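Local coordinates for protein 4-diphosphocytidyl-2C-methyl-D-erythritol synthase (Neisseria gonorrhoeae, PDB 1VGW) that probably catalyses the transfer of a cytidylyl group from CTP to 2-C-methyl-D-erythritol 4-phosphate, releasing diphosphate, in isoprenoid biosynthesis, at residues L108-A113 / A210-L215; G135-V140 / W164-P169; N7-P12 / D51-V56; V140-T145 / V158-L163. All blocks are in the same frame, centred on the assembly; numbering follows the deposited sequence.

Contact 1 (L108-A113 / A210-L215); sequences LVHDAA and ARNLKL
Ala-113 and Leu-215 are joined by one backbone bond, the only hydrogen bond between 108-113 and 210-215. Leu-215 N gives its hydrogen to Ala-113 O at 3.2 Å, fairly straight at the hydrogen (157°).

Apolar contacts flank that bond. The methyl CB of Ala-113 comes within 4.3 Å of Leu-215 CB, and it also meets the stem of Lys-214, whose CG is 4.1 Å from Ala-113 CB.

Charge comes next. With CG anti to its own backbone N (chi1 -159°) and the chain extended beyond, Lys-214 runs across the Asp-111 side chain at about a right angle. Its CE, rather than its ammonium, makes the nearest approach, 4.0 Å from Asp-111 OD1; Lys-214 NZ stays 4.6 Å from Asp-111 OD2, too far for a salt bridge. The carboxylate is instead gripped by arginines, OD1 by Arg-114 and OD2 by Arg-84. Lys-214 is predicted to position the methylerythritol phosphate for attack, so this is probably one wall of the substrate pocket.

The last group is polar but loose. Asn-212 OD1 lies at the edge of the His-110 ring, 4.2 Å from His-110 CE1 and near the ring plane. Both side chains are held by others: Asn-212 ND2 bonds to Gln-167 OE1 and Thr-168 O, His-110 NE2 to the carbonyl of Arg-114.

The first segment leaves the end of strand 106-109, next to strands 7-12 and 169-173; the second links strand 204-207 to helix 218-228, against which Leu-213 and Leu-215 pack.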
loop_
_atom_site.group_PDB
_atom_site.type_symbol
_atom_site.label_atom_id
_atom_site.label_comp_id
_atom_site.label_asym_id
_atom_site.label_seq_id
_atom_site.Cartn_x
_atom_site.Cartn_y
_atom_site.Cartn_z
ATOM N N LEU B 108 15.388 -7.709 -16.247
ATOM C CA LEU B 108 14.294 -7.424 -15.286
ATOM C C LEU B 108 14.848 -7.358 -13.846
ATOM O O LEU B 108 15.242 -8.420 -13.325
ATOM C CB LEU B 108 13.219 -8.491 -15.359
ATOM C CG LEU B 108 12.268 -8.503 -16.540
ATOM C CD1 LEU B 108 12.969 -9.058 -17.824
ATOM C CD2 LEU B 108 11.067 -9.386 -16.267
ATOM N N VAL B 109 15.026 -6.192 -13.263
ATOM C CA VAL B 109 15.607 -5.993 -11.930
ATOM C C VAL B 109 14.557 -6.159 -10.826
ATOM O O VAL B 109 13.605 -5.411 -10.723
ATOM C CB VAL B 109 16.357 -4.673 -11.787
ATOM C CG1 VAL B 109 17.289 -4.605 -10.554
ATOM C CG2 VAL B 109 17.280 -4.377 -12.998
ATOM N N HIS B 110 14.671 -7.232 -10.026
ATOM C CA HIS B 110 13.655 -7.525 -9.008
ATOM C C HIS B 110 14.190 -7.588 -7.575
ATOM O O HIS B 110 15.250 -8.159 -7.380
ATOM C CB HIS B 110 13.011 -8.886 -9.292
ATOM C CG HIS B 110 11.768 -9.161 -8.516
ATOM N ND1 HIS B 110 10.614 -8.434 -8.669
ATOM C CD2 HIS B 110 11.493 -10.099 -7.574
ATOM C CE1 HIS B 110 9.664 -8.910 -7.842
ATOM N NE2 HIS B 110 10.192 -9.925 -7.185
ATOM N N ASP B 111 13.440 -7.028 -6.633
ATOM C CA ASP B 111 13.852 -7.080 -5.188
ATOM C C ASP B 111 13.853 -8.523 -4.642
ATOM O O ASP B 111 12.891 -9.257 -4.863
ATOM C CB ASP B 111 12.805 -6.321 -4.388
ATOM C CG ASP B 111 12.851 -4.821 -4.491
ATOM O OD1 ASP B 111 11.752 -4.217 -4.506
ATOM O OD2 ASP B 111 13.931 -4.229 -4.564
ATOM N N ALA B 112 14.877 -8.956 -3.956
ATOM C CA ALA B 112 14.976 -10.253 -3.303
ATOM C C ALA B 112 13.874 -10.529 -2.281
ATOM O O ALA B 112 13.524 -11.682 -1.992
ATOM C CB ALA B 112 16.310 -10.318 -2.510
ATOM N N ALA B 113 13.250 -9.510 -1.698
ATOM C CA ALA B 113 12.191 -9.698 -0.752
ATOM C C ALA B 113 10.794 -9.602 -1.311
ATOM O O ALA B 113 9.870 -9.584 -0.468
ATOM C CB ALA B 113 12.333 -8.714 0.419
ATOM N N ALA B 210 -1.621 -5.935 -5.616
ATOM C CA ALA B 210 -1.625 -5.739 -4.191
ATOM C C ALA B 210 -0.875 -6.808 -3.404
ATOM O O ALA B 210 -0.416 -6.548 -2.291
ATOM C CB ALA B 210 -3.066 -5.687 -3.660
ATOM N N ARG B 211 -0.751 -8.008 -3.977
ATOM C CA ARG B 211 -0.022 -9.097 -3.331
ATOM C C ARG B 211 1.483 -8.985 -3.554
ATOM O O ARG B 211 2.251 -9.600 -2.793
ATOM C CB ARG B 211 -0.457 -10.470 -3.893
ATOM C CG ARG B 211 -1.915 -10.829 -3.719
ATOM C CD ARG B 211 -2.542 -11.193 -5.076
ATOM N NE ARG B 211 -2.205 -12.508 -5.536
ATOM C CZ ARG B 211 -2.303 -13.002 -6.762
ATOM N NH1 ARG B 211 -1.924 -14.258 -7.006
ATOM N NH2 ARG B 211 -2.774 -12.262 -7.755
ATOM N N ASN B 212 1.935 -8.197 -4.527
ATOM C CA ASN B 212 3.363 -8.029 -4.838
ATOM C C ASN B 212 4.068 -7.144 -3.839
ATOM O O ASN B 212 4.928 -6.290 -4.168
ATOM C CB ASN B 212 3.476 -7.424 -6.258
ATOM C CG ASN B 212 4.865 -7.390 -6.838
ATOM O OD1 ASN B 212 5.751 -8.171 -6.468
ATOM N ND2 ASN B 212 5.111 -6.466 -7.766
ATOM N N LEU B 213 3.749 -7.295 -2.556
ATOM C CA LEU B 213 4.332 -6.449 -1.527
ATOM C C LEU B 213 5.715 -6.909 -1.133
ATOM O O LEU B 213 6.091 -8.036 -1.382
ATOM C CB LEU B 213 3.431 -6.333 -0.321
ATOM C CG LEU B 213 2.858 -7.577 0.334
ATOM C CD1 LEU B 213 3.868 -8.688 0.504
ATOM C CD2 LEU B 213 2.236 -7.185 1.688
ATOM N N LYS B 214 6.454 -6.051 -0.476
ATOM C CA LYS B 214 7.814 -6.372 -0.038
ATOM C C LYS B 214 7.832 -6.745 1.434
ATOM O O LYS B 214 7.043 -6.188 2.206
ATOM C CB LYS B 214 8.657 -5.096 -0.266
ATOM C CG LYS B 214 10.144 -5.328 -0.350
ATOM C CD LYS B 214 10.912 -4.001 -0.325
ATOM C CE LYS B 214 12.384 -4.260 -0.565
ATOM N NZ LYS B 214 13.264 -3.150 -0.113
ATOM N N LEU B 215 8.688 -7.654 1.842
ATOM C CA LEU B 215 8.841 -8.081 3.211
ATOM C C LEU B 215 9.875 -7.208 3.932
ATOM O O LEU B 215 11.073 -7.434 3.780
ATOM C CB LEU B 215 9.209 -9.564 3.303
ATOM C CG LEU B 215 9.420 -10.163 4.703
ATOM C CD1 LEU B 215 8.717 -9.348 5.783
ATOM C CD2 LEU B 215 8.911 -11.600 4.786
#

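Contact 2 (G135-V140 / W164-P169); sequences GGILAV and WQAQTP
Val-140 O takes the shortest bond here, from Gln-165 N at 2.7 Å and nearly straight (173°), and Trp-164 CA adds a CH contact to the same oxygen at 3.4 Å. Gln-165 O in turn accepts from Val-140 N, so the two residues form an antiparallel hydrogen-bonded pair. One step along, Ala-139 and Ala-166 make a non-hydrogen-bonded pair with their CA atoms 4.4 Å apart, and Gln-167 N then reaches Leu-138 O.

The faces differ. On the alanine side Ile-137 CD1 touches Ala-166 CB at 3.9 Å, and Trp-164 sets CE3 of its indole beside Ala-139 CB. CG beside the backbone N (chi1 -65°) brings that edge of the ring to the partner backbone, Trp-164 CE3 3.5 Å from Val-140 C, with Ala-139 C in the ring plane at the edge. On the other face, Val-140 CG2 packs against the amide of Gln-165, 3.5 Å from Gln-165 NE2.

Past Gln-167 the chain turns a corner at Thr-168, followed by a cis peptide to Pro-169. Leu-138 and Pro-169 lie side by side there, with Leu-138 CD1 3.7 Å from Pro-169 CD, and a weak bond runs from Leu-138 N to Pro-169 O. The Gln-167 amide is tied to Asn-212 and Asp-209.

Strand 136-141 thus pairs with 163-167 and then with 169-173 on one edge, and with 204-207 on the other. Trp-164 and Gln-165 also pair with a strand of the second subunit, carrying the sheet across the interface, consistent with the dimer-forming beta arm of the IspD family on its GT-A-like core.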
loop_
_atom_site.group_PDB
_atom_site.type_symbol
_atom_site.label_atom_id
_atom_site.label_comp_id
_atom_site.label_asym_id
_atom_site.label_seq_id
_atom_site.Cartn_x
_atom_site.Cartn_y
_atom_site.Cartn_z
ATOM N N GLY B 135 11.228 0.569 -22.177
ATOM C CA GLY B 135 11.119 -0.219 -20.959
ATOM C C GLY B 135 9.859 0.157 -20.184
ATOM O O GLY B 135 9.046 0.943 -20.688
ATOM N N GLY B 136 9.788 -0.297 -18.939
ATOM C CA GLY B 136 8.550 -0.071 -18.171
ATOM C C GLY B 136 8.645 -0.798 -16.823
ATOM O O GLY B 136 9.627 -1.464 -16.551
ATOM N N ILE B 137 7.700 -0.485 -15.891
ATOM C CA ILE B 137 7.777 -1.076 -14.574
ATOM C C ILE B 137 6.401 -1.489 -14.090
ATOM O O ILE B 137 5.386 -1.018 -14.574
ATOM C CB ILE B 137 8.337 -0.102 -13.510
ATOM C CG1 ILE B 137 7.314 1.014 -13.225
ATOM C CG2 ILE B 137 9.683 0.495 -13.894
ATOM C CD1 ILE B 137 7.792 2.031 -12.197
ATOM N N LEU B 138 6.401 -2.376 -13.077
ATOM C CA LEU B 138 5.081 -2.700 -12.480
ATOM C C LEU B 138 4.793 -1.570 -11.467
ATOM O O LEU B 138 5.746 -0.978 -10.908
ATOM C CB LEU B 138 5.076 -4.036 -11.762
ATOM C CG LEU B 138 5.138 -5.318 -12.581
ATOM C CD1 LEU B 138 5.067 -6.556 -11.694
ATOM C CD2 LEU B 138 4.040 -5.366 -13.625
ATOM N N ALA B 139 3.517 -1.233 -11.320
ATOM C CA ALA B 139 3.193 -0.144 -10.346
ATOM C C ALA B 139 1.684 -0.145 -10.104
ATOM O O ALA B 139 0.969 -0.846 -10.872
ATOM C CB ALA B 139 3.685 1.167 -10.897
ATOM N N VAL B 140 1.227 0.442 -9.026
ATOM C CA VAL B 140 -0.195 0.547 -8.698
ATOM C C VAL B 140 -0.585 1.992 -8.384
ATOM O O VAL B 140 0.148 2.745 -7.724
ATOM C CB VAL B 140 -0.606 -0.346 -7.502
ATOM C CG1 VAL B 140 -0.280 -1.819 -7.773
ATOM C CG2 VAL B 140 0.018 0.090 -6.194
ATOM N N TRP B 164 1.161 7.130 -8.918
ATOM C CA TRP B 164 1.369 5.702 -8.828
ATOM C C TRP B 164 2.502 5.299 -7.880
ATOM O O TRP B 164 3.534 5.965 -7.776
ATOM C CB TRP B 164 1.767 5.127 -10.243
ATOM C CG TRP B 164 0.688 5.262 -11.259
ATOM C CD1 TRP B 164 0.228 6.435 -11.815
ATOM C CD2 TRP B 164 -0.082 4.231 -11.894
ATOM N NE1 TRP B 164 -0.831 6.200 -12.629
ATOM C CE2 TRP B 164 -1.032 4.857 -12.727
ATOM C CE3 TRP B 164 -0.111 2.850 -11.783
ATOM C CZ2 TRP B 164 -1.979 4.155 -13.465
ATOM C CZ3 TRP B 164 -1.038 2.133 -12.535
ATOM C CH2 TRP B 164 -1.959 2.786 -13.373
ATOM N N GLN B 165 2.436 4.105 -7.289
ATOM C CA GLN B 165 3.513 3.614 -6.445
ATOM C C GLN B 165 4.301 2.546 -7.216
ATOM O O GLN B 165 3.702 1.577 -7.658
ATOM C CB GLN B 165 2.972 2.958 -5.169
ATOM C CG GLN B 165 2.039 3.832 -4.372
ATOM C CD GLN B 165 1.036 3.002 -3.576
ATOM O OE1 GLN B 165 1.365 2.455 -2.529
ATOM N NE2 GLN B 165 -0.178 2.920 -4.114
ATOM N N ALA B 166 5.610 2.711 -7.328
ATOM C CA ALA B 166 6.428 1.777 -8.061
ATOM C C ALA B 166 6.658 0.472 -7.314
ATOM O O ALA B 166 6.801 0.463 -6.071
ATOM C CB ALA B 166 7.765 2.463 -8.358
ATOM N N GLN B 167 6.677 -0.635 -8.009
ATOM C CA GLN B 167 7.000 -1.967 -7.517
ATOM C C GLN B 167 8.176 -2.473 -8.369
ATOM O O GLN B 167 8.923 -1.609 -8.890
ATOM C CB GLN B 167 5.831 -2.926 -7.638
ATOM C CG GLN B 167 4.603 -2.533 -6.849
ATOM C CD GLN B 167 3.496 -3.559 -6.841
ATOM O OE1 GLN B 167 3.196 -4.218 -7.859
ATOM N NE2 GLN B 167 2.851 -3.699 -5.673
ATOM N N THR B 168 8.469 -3.744 -8.380
ATOM C CA THR B 168 9.482 -4.367 -9.209
ATOM C C THR B 168 8.820 -5.614 -9.783
ATOM O O THR B 168 7.741 -5.997 -9.250
ATOM C CB THR B 168 10.769 -4.667 -8.487
ATOM O OG1 THR B 168 10.574 -5.774 -7.608
ATOM C CG2 THR B 168 11.334 -3.490 -7.679
ATOM N N PRO B 169 9.319 -6.225 -10.847
ATOM C CA PRO B 169 10.534 -5.882 -11.533
ATOM C C PRO B 169 10.425 -4.643 -12.379
ATOM O O PRO B 169 9.303 -4.158 -12.615
ATOM C CB PRO B 169 10.807 -7.112 -12.435
ATOM C CG PRO B 169 9.855 -8.168 -11.977
ATOM C CD PRO B 169 8.631 -7.385 -11.524
#

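Contact 3 (N7-P12 / D51-V56); sequences NIALIP and DLTVVV
Asp-51 grips Asn-7 with both its side chain and its backbone at the start of this strand pair. Asp-51 OD2 accepts from Asn-7 N at 2.7 Å, met nearly along the C-O axis, while Asp-51 N donates to Asn-7 O at 2.8 Å, so both backbone polar atoms of Asn-7 are engaged. From there a regular parallel ladder runs on: Ala-9 N to Leu-52 O, Val-54 N to Ala-9 O at 2.9 Å, Ile-11 N to Val-54 O, and Val-56 N to Ile-11 O.

Side chains follow that register. Ile-8 and Leu-52 lie side by side, with Ile-8 CG2 4.0 Å from Leu-52 CD2. Leu-10, its CG anti to the backbone N (chi1 173°), reaches along the sheet so that CD1 meets Val-56 CG2 at 4.0 Å.

The chain between the strands carries helix 36-45, making a beta-alpha-beta crossover in the parallel, Rossmann-like part of the GT-A fold. That helix covers the face bearing Ala-9, Ile-11, Thr-53 and Val-55, through Phe-44, Val-40 and Leu-41. Helix 84-98 lies over Leu-10 and Pro-12 on the other face. Farther out, Asn-7 ND2 bonds to Ala-49 O, while strand 106-109 flanks 7-12 and strand 75-77 flanks 52-56.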
loop_
_atom_site.group_PDB
_atom_site.type_symbol
_atom_site.label_atom_id
_atom_site.label_comp_id
_atom_site.label_asym_id
_atom_site.label_seq_id
_atom_site.Cartn_x
_atom_site.Cartn_y
_atom_site.Cartn_z
ATOM N N ASN B 7 15.083 -12.426 -22.270
ATOM C CA ASN B 7 14.536 -11.886 -21.007
ATOM C C ASN B 7 15.363 -12.426 -19.835
ATOM O O ASN B 7 15.292 -13.654 -19.592
ATOM C CB ASN B 7 13.088 -12.336 -20.871
ATOM C CG ASN B 7 12.192 -11.519 -21.785
ATOM O OD1 ASN B 7 12.290 -10.286 -21.758
ATOM N ND2 ASN B 7 11.346 -12.198 -22.529
ATOM N N ILE B 8 16.152 -11.574 -19.202
ATOM C CA ILE B 8 17.017 -11.986 -18.104
ATOM C C ILE B 8 16.681 -11.370 -16.748
ATOM O O ILE B 8 16.759 -10.139 -16.557
ATOM C CB ILE B 8 18.486 -11.641 -18.442
ATOM C CG1 ILE B 8 18.894 -12.250 -19.806
ATOM C CG2 ILE B 8 19.461 -12.098 -17.380
ATOM C CD1 ILE B 8 20.130 -11.576 -20.365
ATOM N N ALA B 9 16.372 -12.183 -15.741
ATOM C CA ALA B 9 16.064 -11.656 -14.389
ATOM C C ALA B 9 17.318 -11.348 -13.598
ATOM O O ALA B 9 18.290 -12.154 -13.620
ATOM C CB ALA B 9 15.215 -12.630 -13.585
ATOM N N LEU B 10 17.368 -10.169 -12.977
ATOM C CA LEU B 10 18.572 -9.841 -12.150
ATOM C C LEU B 10 18.067 -9.464 -10.739
ATOM O O LEU B 10 17.183 -8.619 -10.542
ATOM C CB LEU B 10 19.407 -8.758 -12.773
ATOM C CG LEU B 10 20.574 -8.131 -12.082
ATOM C CD1 LEU B 10 21.734 -9.117 -11.918
ATOM C CD2 LEU B 10 21.136 -6.888 -12.813
ATOM N N ILE B 11 18.593 -10.152 -9.739
ATOM C CA ILE B 11 18.135 -9.997 -8.334
ATOM C C ILE B 11 19.289 -9.610 -7.429
ATOM O O ILE B 11 20.211 -10.391 -7.194
ATOM C CB ILE B 11 17.555 -11.376 -7.870
ATOM C CG1 ILE B 11 16.253 -11.676 -8.639
ATOM C CG2 ILE B 11 17.280 -11.376 -6.360
ATOM C CD1 ILE B 11 15.710 -13.051 -8.431
ATOM N N PRO B 12 19.383 -8.332 -7.086
ATOM C CA PRO B 12 20.439 -7.832 -6.214
ATOM C C PRO B 12 20.132 -8.246 -4.764
ATOM O O PRO B 12 19.122 -7.787 -4.228
ATOM C CB PRO B 12 20.335 -6.333 -6.389
ATOM C CG PRO B 12 18.910 -6.063 -6.727
ATOM C CD PRO B 12 18.314 -7.329 -7.252
ATOM N N ASP B 51 14.591 -16.395 -19.814
ATOM C CA ASP B 51 15.602 -17.279 -20.367
ATOM C C ASP B 51 16.760 -17.532 -19.426
ATOM O O ASP B 51 17.566 -18.437 -19.660
ATOM C CB ASP B 51 16.156 -16.606 -21.674
ATOM C CG ASP B 51 15.018 -16.252 -22.605
ATOM O OD1 ASP B 51 14.278 -17.171 -23.033
ATOM O OD2 ASP B 51 14.759 -15.041 -22.838
ATOM N N LEU B 52 16.945 -16.693 -18.411
ATOM C CA LEU B 52 18.040 -16.833 -17.483
ATOM C C LEU B 52 17.710 -16.021 -16.209
ATOM O O LEU B 52 16.889 -15.084 -16.266
ATOM C CB LEU B 52 19.334 -16.302 -18.112
ATOM C CG LEU B 52 20.620 -16.370 -17.317
ATOM C CD1 LEU B 52 21.246 -17.769 -17.361
ATOM C CD2 LEU B 52 21.662 -15.369 -17.770
ATOM N N THR B 53 18.324 -16.436 -15.110
ATOM C CA THR B 53 18.146 -15.779 -13.814
ATOM C C THR B 53 19.495 -15.675 -13.123
ATOM O O THR B 53 20.305 -16.610 -13.131
ATOM C CB THR B 53 17.128 -16.526 -12.951
ATOM O OG1 THR B 53 15.866 -16.526 -13.625
ATOM C CG2 THR B 53 16.991 -15.967 -11.562
ATOM N N VAL B 54 19.832 -14.470 -12.669
ATOM C CA VAL B 54 21.086 -14.232 -11.978
ATOM C C VAL B 54 20.802 -13.558 -10.609
ATOM O O VAL B 54 19.847 -12.787 -10.552
ATOM C CB VAL B 54 22.020 -13.308 -12.761
ATOM C CG1 VAL B 54 23.394 -13.210 -12.127
ATOM C CG2 VAL B 54 22.179 -13.812 -14.219
ATOM N N VAL B 55 21.558 -13.931 -9.597
ATOM C CA VAL B 55 21.453 -13.406 -8.241
ATOM C C VAL B 55 22.837 -12.870 -7.862
ATOM O O VAL B 55 23.778 -13.623 -8.140
ATOM C CB VAL B 55 21.123 -14.478 -7.172
ATOM C CG1 VAL B 55 20.896 -13.750 -5.824
ATOM C CG2 VAL B 55 19.881 -15.269 -7.527
ATOM N N VAL B 56 22.941 -11.641 -7.416
ATOM C CA VAL B 56 24.264 -11.122 -7.053
ATOM C C VAL B 56 24.339 -10.959 -5.522
ATOM O O VAL B 56 23.527 -10.234 -4.931
ATOM C CB VAL B 56 24.573 -9.772 -7.698
ATOM C CG1 VAL B 56 25.925 -9.273 -7.213
ATOM C CG2 VAL B 56 24.558 -9.849 -9.223
#

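Contact 4 (V140-T145 / V158-L163); sequences VPVADT and VDRSGL
Arg-160 lays a face of its guanidinium over the carbonyl of Ala-143, and the nearness is not a hydrogen bond. Arg-160 NH2 comes to 3.0 Å from Ala-143 O, but the angle is poor because the oxygen lies over the group, not in line with an N-H. Val-142 O is on that face too, 3.8 Å from Arg-160 NH1. A first torsion away from the usual staggered positions (chi1 94°) and a sharp bend at chi2 (-92°) fold the chain over 142-145, bringing Arg-160 CG to 3.8 Å from Val-142 O. The attraction is probably electrostatic, cation against carbonyl dipoles.

The one hydrogen bond between the segments is Val-142 N to Leu-163 O, 3.0 Å and straight at the hydrogen. Pro-141 CA adds a CH contact to the same Leu-163 O at 3.6 Å, and Val-142 CG2 packs on Leu-163 CB at 4.0 Å.

Behind this sits a type II beta turn from Arg-160 to Leu-163, closed by Leu-163 N to Arg-160 O, with Gly-162 taking the positive phi. An Asx turn overlaps its start: Asp-159 OD1 accepts from Ser-161 N at 3.2 Å. Together they redirect the chain from strand 154-158 into strand 163-167, at the arm that reaches the second subunit.

Leu-163 pairs in an antiparallel ladder with a strand of that subunit, and Asp-144 OD2 makes a salt bridge to its Arg-114. Arg-160 is predicted to position the methylerythritol phosphate; in IspD relatives this arm reaches the active site of the partner subunit.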
loop_
_atom_site.group_PDB
_atom_site.type_symbol
_atom_site.label_atom_id
_atom_site.label_comp_id
_atom_site.label_asym_id
_atom_site.label_seq_id
_atom_site.Cartn_x
_atom_site.Cartn_y
_atom_site.Cartn_z
ATOM N N VAL B 140 1.227 0.442 -9.026
ATOM C CA VAL B 140 -0.195 0.547 -8.698
ATOM C C VAL B 140 -0.585 1.992 -8.384
ATOM O O VAL B 140 0.148 2.745 -7.724
ATOM C CB VAL B 140 -0.606 -0.346 -7.502
ATOM C CG1 VAL B 140 -0.280 -1.819 -7.773
ATOM C CG2 VAL B 140 0.018 0.090 -6.194
ATOM N N PRO B 141 -1.773 2.422 -8.779
ATOM C CA PRO B 141 -2.195 3.791 -8.521
ATOM C C PRO B 141 -2.322 4.075 -7.044
ATOM O O PRO B 141 -2.647 3.140 -6.294
ATOM C CB PRO B 141 -3.540 3.903 -9.233
ATOM C CG PRO B 141 -3.588 2.764 -10.189
ATOM C CD PRO B 141 -2.784 1.662 -9.527
ATOM N N VAL B 142 -1.990 5.292 -6.613
ATOM C CA VAL B 142 -2.131 5.680 -5.202
ATOM C C VAL B 142 -3.611 5.867 -4.893
ATOM O O VAL B 142 -4.215 6.768 -5.443
ATOM C CB VAL B 142 -1.413 7.007 -4.925
ATOM C CG1 VAL B 142 -1.703 7.477 -3.483
ATOM C CG2 VAL B 142 0.100 6.848 -5.104
ATOM N N ALA B 143 -4.232 4.989 -4.131
ATOM C CA ALA B 143 -5.649 5.104 -3.847
ATOM C C ALA B 143 -6.049 5.952 -2.646
ATOM O O ALA B 143 -7.178 6.456 -2.684
ATOM C CB ALA B 143 -6.244 3.687 -3.719
ATOM N N ASP B 144 -5.250 6.128 -1.623
ATOM C CA ASP B 144 -5.605 6.917 -0.433
ATOM C C ASP B 144 -5.133 8.364 -0.500
ATOM O O ASP B 144 -4.077 8.645 -1.084
ATOM C CB ASP B 144 -4.911 6.269 0.803
ATOM C CG ASP B 144 -5.486 4.935 1.210
ATOM O OD1 ASP B 144 -4.716 4.113 1.769
ATOM O OD2 ASP B 144 -6.703 4.689 0.982
ATOM N N THR B 145 -5.770 9.287 0.209
ATOM C CA THR B 145 -5.314 10.679 0.306
ATOM C C THR B 145 -3.899 10.784 0.874
ATOM O O THR B 145 -3.594 10.150 1.884
ATOM C CB THR B 145 -6.260 11.455 1.259
ATOM O OG1 THR B 145 -7.583 11.445 0.697
ATOM C CG2 THR B 145 -5.778 12.868 1.504
ATOM N N VAL B 158 -1.502 16.528 -0.143
ATOM C CA VAL B 158 -0.952 16.587 -1.503
ATOM C C VAL B 158 -1.786 15.808 -2.493
ATOM O O VAL B 158 -2.266 14.710 -2.289
ATOM C CB VAL B 158 0.543 16.378 -1.575
ATOM C CG1 VAL B 158 1.091 15.628 -0.389
ATOM C CG2 VAL B 158 0.991 15.689 -2.861
ATOM N N ASP B 159 -2.051 16.431 -3.629
ATOM C CA ASP B 159 -2.898 15.915 -4.704
ATOM C C ASP B 159 -2.407 14.583 -5.247
ATOM O O ASP B 159 -1.231 14.453 -5.606
ATOM C CB ASP B 159 -2.887 16.993 -5.792
ATOM C CG ASP B 159 -3.792 16.718 -6.942
ATOM O OD1 ASP B 159 -4.654 15.817 -6.891
ATOM O OD2 ASP B 159 -3.619 17.454 -7.940
ATOM N N ARG B 160 -3.293 13.579 -5.268
ATOM C CA ARG B 160 -2.919 12.243 -5.686
ATOM C C ARG B 160 -3.293 11.940 -7.140
ATOM O O ARG B 160 -2.902 10.922 -7.716
ATOM C CB ARG B 160 -3.373 11.205 -4.702
ATOM C CG ARG B 160 -4.655 10.475 -4.827
ATOM C CD ARG B 160 -5.836 11.044 -4.135
ATOM N NE ARG B 160 -6.958 10.182 -3.861
ATOM C CZ ARG B 160 -7.570 9.310 -4.636
ATOM N NH1 ARG B 160 -7.199 9.061 -5.902
ATOM N NH2 ARG B 160 -8.611 8.651 -4.164
ATOM N N SER B 161 -4.010 12.825 -7.779
ATOM C CA SER B 161 -4.441 12.679 -9.170
ATOM C C SER B 161 -3.328 12.265 -10.102
ATOM O O SER B 161 -2.246 12.835 -10.138
ATOM C CB SER B 161 -5.014 14.069 -9.574
ATOM O OG SER B 161 -5.410 14.047 -10.914
ATOM N N GLY B 162 -3.468 11.142 -10.803
ATOM C CA GLY B 162 -2.472 10.586 -11.674
ATOM C C GLY B 162 -1.235 10.027 -11.012
ATOM O O GLY B 162 -0.282 9.720 -11.778
ATOM N N LEU B 163 -1.166 9.793 -9.707
ATOM C CA LEU B 163 0.009 9.277 -9.040
ATOM C C LEU B 163 -0.028 7.756 -8.837
ATOM O O LEU B 163 -1.113 7.171 -8.786
ATOM C CB LEU B 163 0.294 9.930 -7.689
ATOM C CG LEU B 163 0.467 11.441 -7.611
ATOM C CD1 LEU B 163 1.160 11.855 -6.309
ATOM C CD2 LEU B 163 1.282 11.965 -8.826
#

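How the contacts relate
Contacts 2 and 3 are buried sheet pairings on opposite sides of the chain's centre, one antiparallel and bent at a corner, the other parallel and mostly apolar on both faces. Contacts 1 and 4 are looser, partly buried loop crossings, each with a single backbone bond and a predicted substrate-positioning residue, Lys-214 or Arg-160. Contact 1 touches both sheet contacts, through strand 106-109 beside 7-12 and through its second segment beside the corner at Thr-168. Contact 4 continues contact 2 through shared Val-140, and both meet the second subunit; centres of contacts 3 and 4 are about 32 Å apart.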